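Local coordinates for protein phosphoethanolamine N-methyltransferase 1 (Haemonchus contortus, PDB 4KRG) that transfers a methyl group from S-adenosylmethionine to phosphoethanolamine, probably as an early step in making phosphocholine in this nematode, at residues D40-S52 with V219-H233. Residues are numbered along the deposited sequence; the frame is centred on the assembly and turned at random. Where two conformers were deposited one is given.
Sequences DLEASDRADILSS and VPTYIRRCNNWRQVH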
ATOM      1  N   ASP A  40       9.727  20.964  -7.411  1.00 27.69           N
ATOM      2  CA  ASP A  40       8.438  20.715  -8.053  1.00 30.17           C
ATOM      3  C   ASP A  40       7.525  19.821  -7.229  1.00 29.24           C
ATOM      4  O   ASP A  40       6.311  19.991  -7.240  1.00 30.79           O
ATOM      5  CB  ASP A  40       8.639  20.044  -9.415  1.00 35.93           C
ATOM      6  CG  ASP A  40       9.235  20.976 -10.453  1.00 43.81           C
ATOM      7  OD1 ASP A  40       9.209  22.209 -10.243  1.00 46.20           O
ATOM      8  OD2 ASP A  40       9.718  20.466 -11.490  1.00 45.71           O
ATOM      9  N   LEU A  41       8.117  18.861  -6.529  1.00 22.41           N
ATOM     10  CA  LEU A  41       7.340  17.809  -5.882  1.00 20.29           C
ATOM     11  C   LEU A  41       7.221  17.939  -4.372  1.00 17.11           C
ATOM     12  O   LEU A  41       6.284  17.404  -3.790  1.00 16.17           O
ATOM     13  CB  LEU A  41       7.935  16.432  -6.190  1.00 22.02           C
ATOM     14  CG  LEU A  41       8.455  16.125  -7.587  1.00 25.93           C
ATOM     15  CD1 LEU A  41       9.214  14.819  -7.555  1.00 26.22           C
ATOM     16  CD2 LEU A  41       7.307  16.042  -8.566  1.00 26.28           C
ATOM     17  N   GLU A  42       8.163  18.632  -3.739  1.00 17.94           N
ATOM     18  CA  GLU A  42       8.357  18.502  -2.285  1.00 17.92           C
ATOM     19  C   GLU A  42       7.137  18.789  -1.394  1.00 18.77           C
ATOM     20  O   GLU A  42       6.792  17.981  -0.527  1.00 14.84           O
ATOM     21  CB  GLU A  42       9.569  19.322  -1.815  1.00 17.48           C
ATOM     22  CG  GLU A  42      10.095  18.921  -0.444  1.00 16.23           C
ATOM     23  CD  GLU A  42       9.323  19.553   0.699  1.00 18.07           C
ATOM     24  OE1 GLU A  42       9.118  20.784   0.676  1.00 21.11           O
ATOM     25  OE2 GLU A  42       8.913  18.824   1.626  1.00 17.79           O
ATOM     26  N   ALA A  43       6.489  19.932  -1.592  1.00 18.85           N
ATOM     27  CA  ALA A  43       5.391  20.307  -0.705  1.00 17.38           C
ATOM     28  C   ALA A  43       4.172  19.396  -0.885  1.00 18.17           C
ATOM     29  O   ALA A  43       3.502  19.031   0.083  1.00 18.03           O
ATOM     30  CB  ALA A  43       5.018  21.761  -0.905  1.00 14.89           C
ATOM     31  N   SER A  44       3.886  19.045  -2.132  1.00 18.10           N
ATOM     32  CA  SER A  44       2.741  18.192  -2.403  0.56 16.37           C
ATOM     33  C   SER A  44       2.977  16.782  -1.869  1.00 17.42           C
ATOM     34  O   SER A  44       2.068  16.176  -1.316  1.00 20.73           O
ATOM     35  CB  SER A  44       2.391  18.175  -3.891  0.56 16.18           C
ATOM     36  OG  SER A  44       3.464  17.682  -4.657  0.56 15.36           O
ATOM     37  N   ASP A  45       4.193  16.269  -2.016  1.00 16.33           N
ATOM     38  CA  ASP A  45       4.531  14.959  -1.464  1.00 14.97           C
ATOM     39  C   ASP A  45       4.399  14.960   0.064  1.00 17.16           C
ATOM     40  O   ASP A  45       3.778  14.075   0.648  1.00 15.82           O
ATOM     41  CB  ASP A  45       5.949  14.547  -1.878  1.00 14.41           C
ATOM     42  CG  ASP A  45       6.435  13.305  -1.148  1.00 17.77           C
ATOM     43  OD1 ASP A  45       6.239  12.189  -1.671  1.00 17.88           O
ATOM     44  OD2 ASP A  45       7.023  13.448  -0.055  1.00 17.88           O
ATOM     45  N   ARG A  46       4.978  15.968   0.702  1.00 17.22           N
ATOM     46  CA  ARG A  46       4.957  16.056   2.156  1.00 16.78           C
ATOM     47  C   ARG A  46       3.519  16.097   2.675  1.00 18.18           C
ATOM     48  O   ARG A  46       3.188  15.415   3.645  1.00 16.74           O
ATOM     49  CB  ARG A  46       5.763  17.269   2.624  1.00 17.62           C
ATOM     50  CG  ARG A  46       5.559  17.609   4.079  1.00 17.94           C
ATOM     51  CD  ARG A  46       6.540  18.659   4.555  1.00 18.91           C
ATOM     52  NE  ARG A  46       6.889  19.638   3.530  1.00 21.09           N
ATOM     53  CZ  ARG A  46       6.245  20.783   3.335  1.00 21.65           C
ATOM     54  NH1 ARG A  46       5.202  21.098   4.088  1.00 22.26           N
ATOM     55  NH2 ARG A  46       6.647  21.613   2.384  1.00 23.23           N
ATOM     56  N   ALA A  47       2.667  16.868   1.998  1.00 16.88           N
ATOM     57  CA  ALA A  47       1.254  16.968   2.355  1.00 15.32           C
ATOM     58  C   ALA A  47       0.512  15.644   2.162  1.00 16.07           C
ATOM     59  O   ALA A  47      -0.317  15.279   2.989  1.00 18.19           O
ATOM     60  CB  ALA A  47       0.581  18.084   1.569  1.00 17.78           C
ATOM     61  N   ASP A  48       0.814  14.927   1.079  1.00 15.96           N
ATOM     62  CA  ASP A  48       0.258  13.590   0.862  1.00 14.72           C
ATOM     63  C   ASP A  48       0.547  12.667   2.037  1.00 13.42           C
ATOM     64  O   ASP A  48      -0.315  11.927   2.489  1.00 14.06           O
ATOM     65  CB  ASP A  48       0.854  12.951  -0.395  1.00 15.98           C
ATOM     66  CG  ASP A  48       0.329  13.561  -1.681  1.00 18.68           C
ATOM     67  OD1 ASP A  48      -0.710  14.248  -1.662  1.00 18.06           O
ATOM     68  OD2 ASP A  48       0.974  13.330  -2.721  1.00 21.63           O
ATOM     69  N   ILE A  49       1.782  12.706   2.514  1.00 12.19           N
ATOM     70  CA  ILE A  49       2.201  11.845   3.608  1.00 14.56           C
ATOM     71  C   ILE A  49       1.625  12.327   4.943  1.00 16.43           C
ATOM     72  O   ILE A  49       1.011  11.558   5.685  1.00 16.41           O
ATOM     73  CB  ILE A  49       3.742  11.782   3.705  1.00 14.13           C
ATOM     74  CG1 ILE A  49       4.339  11.138   2.446  1.00 15.84           C
ATOM     75  CG2 ILE A  49       4.168  11.048   4.968  1.00 17.32           C
ATOM     76  CD1 ILE A  49       3.884   9.713   2.177  1.00 15.13           C
ATOM     77  N   LEU A  50       1.821  13.606   5.241  1.00 15.40           N
ATOM     78  CA  LEU A  50       1.402  14.145   6.530  1.00 14.87           C
ATOM     79  C   LEU A  50      -0.114  14.110   6.725  1.00 17.02           C
ATOM     80  O   LEU A  50      -0.598  13.904   7.836  1.00 16.70           O
ATOM     81  CB  LEU A  50       1.975  15.550   6.748  1.00 12.56           C
ATOM     82  CG  LEU A  50       3.483  15.555   6.996  1.00 13.08           C
ATOM     83  CD1 LEU A  50       3.987  16.965   7.172  1.00 15.58           C
ATOM     84  CD2 LEU A  50       3.830  14.726   8.215  1.00 16.10           C
ATOM     85  N   SER A  51      -0.869  14.280   5.645  1.00 17.07           N
ATOM     86  CA  SER A  51      -2.321  14.251   5.756  1.00 16.52           C
ATOM     87  C   SER A  51      -2.847  12.833   5.968  1.00 17.89           C
ATOM     88  O   SER A  51      -4.029  12.643   6.246  1.00 20.09           O
ATOM     89  CB  SER A  51      -2.975  14.874   4.532  1.00 20.27           C
ATOM     90  OG  SER A  51      -3.049  13.926   3.490  1.00 24.48           O
ATOM     91  N   SER A  52      -1.970  11.837   5.860  1.00 15.71           N
ATOM     92  CA  SER A  52      -2.386  10.449   6.054  1.00 17.26           C
ATOM     93  C   SER A  52      -2.190   9.991   7.496  1.00 17.41           C
ATOM     94  O   SER A  52      -2.650   8.922   7.881  1.00 17.78           O
ATOM     95  CB  SER A  52      -1.628   9.517   5.107  1.00 19.32           C
ATOM     96  OG  SER A  52      -0.314   9.274   5.572  1.00 21.88           O
ATOM     97  N   VAL A 219       1.651   7.068  -3.313  1.00 11.65           N
ATOM     98  CA  VAL A 219       1.740   8.493  -3.031  1.00 11.65           C
ATOM     99  C   VAL A 219       1.233   9.273  -4.241  1.00 13.06           C
ATOM    100  O   VAL A 219       1.795   9.148  -5.334  1.00 13.73           O
ATOM    101  CB  VAL A 219       3.191   8.881  -2.727  1.00 12.09           C
ATOM    102  CG1 VAL A 219       3.307  10.380  -2.487  1.00 14.86           C
ATOM    103  CG2 VAL A 219       3.704   8.096  -1.531  1.00 10.05           C
ATOM    104  N   PRO A 220       0.150  10.057  -4.064  1.00 13.55           N
ATOM    105  CA  PRO A 220      -0.523  10.753  -5.173  1.00 14.59           C
ATOM    106  C   PRO A 220       0.389  11.603  -6.054  1.00 12.45           C
ATOM    107  O   PRO A 220       0.291  11.523  -7.279  1.00 14.80           O
ATOM    108  CB  PRO A 220      -1.554  11.632  -4.455  1.00 16.37           C
ATOM    109  CG  PRO A 220      -1.885  10.854  -3.237  1.00 16.15           C
ATOM    110  CD  PRO A 220      -0.593  10.217  -2.799  1.00 14.56           C
ATOM    111  N   THR A 221       1.265  12.391  -5.443  1.00 12.19           N
ATOM    112  CA  THR A 221       2.212  13.229  -6.179  1.00 14.43           C
ATOM    113  C   THR A 221       3.098  12.455  -7.161  1.00 15.74           C
ATOM    114  O   THR A 221       3.421  12.945  -8.245  1.00 17.11           O
ATOM    115  CB  THR A 221       3.103  14.003  -5.203  1.00 15.34           C
ATOM    116  OG1 THR A 221       2.277  14.830  -4.377  1.00 18.62           O
ATOM    117  CG2 THR A 221       4.108  14.870  -5.939  1.00 16.16           C
ATOM    118  N   TYR A 222       3.497  11.247  -6.779  1.00 14.83           N
ATOM    119  CA  TYR A 222       4.349  10.440  -7.646  1.00 15.25           C
ATOM    120  C   TYR A 222       3.599   9.788  -8.796  1.00 17.16           C
ATOM    121  O   TYR A 222       4.188   9.469  -9.825  1.00 19.16           O
ATOM    122  CB  TYR A 222       5.177   9.442  -6.839  1.00 13.51           C
ATOM    123  CG  TYR A 222       6.449  10.085  -6.359  1.00 14.42           C
ATOM    124  CD1 TYR A 222       7.605  10.012  -7.115  1.00 16.29           C
ATOM    125  CD2 TYR A 222       6.482  10.817  -5.181  1.00 15.03           C
ATOM    126  CE1 TYR A 222       8.768  10.621  -6.706  1.00 18.69           C
ATOM    127  CE2 TYR A 222       7.648  11.435  -4.755  1.00 16.01           C
ATOM    128  CZ  TYR A 222       8.788  11.330  -5.523  1.00 17.26           C
ATOM    129  OH  TYR A 222       9.951  11.932  -5.118  1.00 18.77           O
ATOM    130  N   ILE A 223       2.295   9.611  -8.642  1.00 14.51           N
ATOM    131  CA  ILE A 223       1.502   9.180  -9.780  1.00 15.62           C
ATOM    132  C   ILE A 223       1.306  10.358 -10.729  1.00 17.01           C
ATOM    133  O   ILE A 223       1.588  10.248 -11.924  1.00 19.72           O
ATOM    134  CB  ILE A 223       0.148   8.605  -9.359  1.00 14.26           C
ATOM    135  CG1 ILE A 223       0.355   7.300  -8.586  1.00 12.75           C
ATOM    136  CG2 ILE A 223      -0.731   8.370 -10.586  1.00 15.89           C
ATOM    137  CD1 ILE A 223      -0.915   6.725  -8.017  1.00 11.97           C
ATOM    138  N   ARG A 224       0.848  11.493 -10.203  1.00 14.44           N
ATOM    139  CA  ARG A 224       0.488  12.621 -11.062  1.00 17.01           C
ATOM    140  C   ARG A 224       1.666  13.185 -11.825  1.00 19.22           C
ATOM    141  O   ARG A 224       1.548  13.514 -13.005  1.00 19.80           O
ATOM    142  CB  ARG A 224      -0.155  13.751 -10.261  1.00 17.84           C
ATOM    143  CG  ARG A 224      -1.501  13.420  -9.668  1.00 19.36           C
ATOM    144  CD  ARG A 224      -2.202  14.696  -9.242  1.00 20.81           C
ATOM    145  NE  ARG A 224      -1.326  15.577  -8.481  1.00 20.46           N
ATOM    146  CZ  ARG A 224      -1.084  15.430  -7.184  1.00 20.82           C
ATOM    147  NH1 ARG A 224      -1.651  14.430  -6.524  1.00 18.79           N
ATOM    148  NH2 ARG A 224      -0.283  16.274  -6.549  1.00 21.39           N
ATOM    149  N   ARG A 225       2.804  13.306 -11.156  1.00 18.66           N
ATOM    150  CA  ARG A 225       3.942  14.005 -11.740  1.00 19.81           C
ATOM    151  C   ARG A 225       5.071  13.107 -12.218  1.00 23.01           C
ATOM    152  O   ARG A 225       5.899  13.532 -13.016  1.00 27.44           O
ATOM    153  CB  ARG A 225       4.466  15.054 -10.763  1.00 21.13           C
ATOM    154  CG  ARG A 225       3.411  16.071 -10.407  1.00 24.76           C
ATOM    155  CD  ARG A 225       3.929  17.155  -9.501  1.00 33.80           C
ATOM    156  NE  ARG A 225       2.901  18.168  -9.267  1.00 44.49           N
ATOM    157  CZ  ARG A 225       3.056  19.468  -9.494  1.00 53.62           C
ATOM    158  NH1 ARG A 225       4.215  19.931  -9.940  1.00 57.64           N
ATOM    159  NH2 ARG A 225       2.058  20.310  -9.258  1.00 55.99           N
ATOM    160  N   CYS A 226       5.103  11.866 -11.746  1.00 23.09           N
ATOM    161  CA  CYS A 226       6.174  10.951 -12.122  1.00 23.80           C
ATOM    162  C   CYS A 226       5.671   9.657 -12.759  1.00 28.99           C
ATOM    163  O   CYS A 226       6.464   8.758 -13.043  1.00 34.00           O
ATOM    164  CB  CYS A 226       7.048  10.642 -10.909  1.00 20.08           C
ATOM    165  SG  CYS A 226       7.684  12.113 -10.073  1.00 27.06           S
ATOM    166  N   ASN A 227       4.362   9.573 -12.986  1.00 29.52           N
ATOM    167  CA  ASN A 227       3.718   8.363 -13.520  1.00 31.24           C
ATOM    168  C   ASN A 227       4.163   7.090 -12.801  1.00 27.10           C
ATOM    169  O   ASN A 227       4.269   6.020 -13.407  1.00 27.91           O
ATOM    170  CB  ASN A 227       3.934   8.233 -15.033  1.00 34.18           C
ATOM    171  CG  ASN A 227       3.000   9.121 -15.837  1.00 38.81           C
ATOM    172  OD1 ASN A 227       3.450   9.991 -16.584  1.00 43.54           O
ATOM    173  ND2 ASN A 227       1.693   8.901 -15.693  1.00 35.98           N
ATOM    174  N   ASN A 228       4.416   7.222 -11.503  1.00 20.62           N
ATOM    175  CA  ASN A 228       4.940   6.135 -10.699  1.00 16.26           C
ATOM    176  C   ASN A 228       3.965   5.757  -9.590  1.00 16.96           C
ATOM    177  O   ASN A 228       3.715   6.550  -8.677  1.00 16.88           O
ATOM    178  CB  ASN A 228       6.298   6.541 -10.118  1.00 16.41           C
ATOM    179  CG  ASN A 228       7.003   5.400  -9.421  1.00 17.62           C
ATOM    180  OD1 ASN A 228       6.517   4.265  -9.396  1.00 19.14           O
ATOM    181  ND2 ASN A 228       8.172   5.691  -8.860  1.00 18.85           N
ATOM    182  N   TRP A 229       3.420   4.545  -9.681  1.00 15.08           N
ATOM    183  CA  TRP A 229       2.459   4.019  -8.713  1.00 13.90           C
ATOM    184  C   TRP A 229       3.147   3.285  -7.570  1.00 14.37           C
ATOM    185  O   TRP A 229       2.496   2.861  -6.617  1.00 17.04           O
ATOM    186  CB  TRP A 229       1.507   3.029  -9.406  1.00 13.70           C
ATOM    187  CG  TRP A 229       0.325   3.648 -10.103  1.00 13.18           C
ATOM    188  CD1 TRP A 229      -0.980   3.545  -9.730  1.00 13.86           C
ATOM    189  CD2 TRP A 229       0.345   4.459 -11.289  1.00 15.58           C
ATOM    190  NE1 TRP A 229      -1.779   4.239 -10.608  1.00 13.88           N
ATOM    191  CE2 TRP A 229      -0.995   4.813 -11.572  1.00 14.47           C
ATOM    192  CE3 TRP A 229       1.352   4.918 -12.144  1.00 16.14           C
ATOM    193  CZ2 TRP A 229      -1.345   5.604 -12.672  1.00 13.34           C
ATOM    194  CZ3 TRP A 229       1.002   5.708 -13.230  1.00 15.95           C
ATOM    195  CH2 TRP A 229      -0.336   6.043 -13.481  1.00 16.74           C
ATOM    196  N   ARG A 230       4.462   3.123  -7.673  1.00 13.38           N
ATOM    197  CA  ARG A 230       5.207   2.248  -6.763  1.00 15.00           C
ATOM    198  C   ARG A 230       5.906   2.973  -5.611  1.00 16.76           C
ATOM    199  O   ARG A 230       6.759   2.397  -4.936  1.00 19.58           O
ATOM    200  CB  ARG A 230       6.212   1.391  -7.539  1.00 16.07           C
ATOM    201  CG  ARG A 230       5.567   0.317  -8.409  1.00 15.23           C
ATOM    202  CD  ARG A 230       6.558  -0.250  -9.413  1.00 17.88           C
ATOM    203  NE  ARG A 230       6.171  -1.581  -9.879  1.00 19.16           N
ATOM    204  CZ  ARG A 230       6.884  -2.316 -10.722  1.00 20.70           C
ATOM    205  NH1 ARG A 230       8.027  -1.851 -11.215  1.00 20.03           N
ATOM    206  NH2 ARG A 230       6.453  -3.521 -11.075  1.00 20.94           N
ATOM    207  N   GLN A 231       5.550   4.236  -5.401  1.00 14.32           N
ATOM    208  CA  GLN A 231       5.899   4.931  -4.171  1.00 14.99           C
ATOM    209  C   GLN A 231       4.802   4.589  -3.186  1.00 14.85           C
ATOM    210  O   GLN A 231       3.728   5.192  -3.203  1.00 13.61           O
ATOM    211  CB  GLN A 231       5.950   6.431  -4.402  1.00 15.64           C
ATOM    212  CG  GLN A 231       7.110   6.845  -5.279  1.00 16.74           C
ATOM    213  CD  GLN A 231       8.431   6.623  -4.592  1.00 17.23           C
ATOM    214  OE1 GLN A 231       8.730   7.273  -3.592  1.00 16.25           O
ATOM    215  NE2 GLN A 231       9.224   5.685  -5.107  1.00 15.51           N
ATOM    216  N   VAL A 232       5.066   3.601  -2.342  1.00 12.28           N
ATOM    217  CA  VAL A 232       4.010   2.995  -1.553  1.00 10.22           C
ATOM    218  C   VAL A 232       4.211   3.283  -0.076  1.00 12.36           C
ATOM    219  O   VAL A 232       5.328   3.207   0.445  1.00 11.17           O
ATOM    220  CB  VAL A 232       3.912   1.469  -1.808  1.00 14.22           C
ATOM    221  CG1 VAL A 232       2.670   0.887  -1.136  1.00 11.82           C
ATOM    222  CG2 VAL A 232       3.875   1.169  -3.315  1.00 13.49           C
ATOM    223  N   HIS A 233       3.124   3.644   0.596  1.00 11.37           N
ATOM    224  CA  HIS A 233       3.182   3.874   2.034  1.00 10.60           C
ATOM    225  C   HIS A 233       2.049   3.191   2.792  1.00 13.90           C
ATOM    226  O   HIS A 233       1.030   2.805   2.209  1.00 12.51           O
ATOM    227  CB  HIS A 233       3.322   5.364   2.385  1.00 11.16           C
ATOM    228  CG  HIS A 233       2.111   6.200   2.091  1.00 12.30           C
ATOM    229  ND1 HIS A 233       1.688   7.201   2.944  1.00 12.30           N
ATOM    230  CD2 HIS A 233       1.273   6.231   1.034  1.00 12.73           C
ATOM    231  CE1 HIS A 233       0.630   7.798   2.429  1.00 13.58           C
ATOM    232  NE2 HIS A 233       0.353   7.223   1.267  1.00 15.39           N
TER
HETATM  233  O   HOH W   1      -1.210  15.366  -3.901  1.00 19.24           O
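Asp48 and Thr221 lock together a near-antiparallel helix pair in the Rossmann-like methyltransferase domain: the axes of 40-50 and 220-226 run at 146° and approach to 9.1 Å. Thr221 is a knob among Leu41, Ser44, Asp45 and Asp48, and Leu41 in turn sits among Thr221, Tyr222, Arg225 and Cys226, which meets the knobs-into-holes criterion in both directions.

One carboxylate oxygen carries the direct hydrogen bonds between the segments. Thr221 N donates to Asp48 OD2 over 2.9 Å (152° at the hydrogen), nearly along the C-O axis, while Thr221 OG1 donates to the same OD2 over 2.6 Å from above the carboxylate plane; the two donors reach it from opposite faces of that plane. With OG1 anti to the carbonyl carbon, beside the backbone N (chi1 -60°), the hydroxyl and the amide of Thr221 can both reach OD2. The oxygen thus takes up an amide in the first turn of 220-226, where the helix dipole would probably favour its negative charge. Asp48 OD1 is served separately: a water donates to it at 2.6 Å and accepts from Arg224 NH1 at 2.8 Å, joining the two charges indirectly. Leu41 O receives Asp45 N.

On the buried flank, Asp45 OD1 meets the Tyr222 ring edge in plane, 3.5 Å from CE2, and Asp45 OD1 is also salt-bridged to Arg159 of strand 154-161. Tyr222 lies near the bound phosphoethanolamine and Asp45 near S-adenosylhomocysteine, so the interface backs onto the active site. Ile49 O accepts from both Ser52 N and Ser52 OG, the hydroxyl lying in the carbonyl plane on a lone pair of that oxygen. The strongest polar partner of His233 is His157, and Ile49 CD1 covers one face of the imidazole, 3.4 Å from His233 ND1.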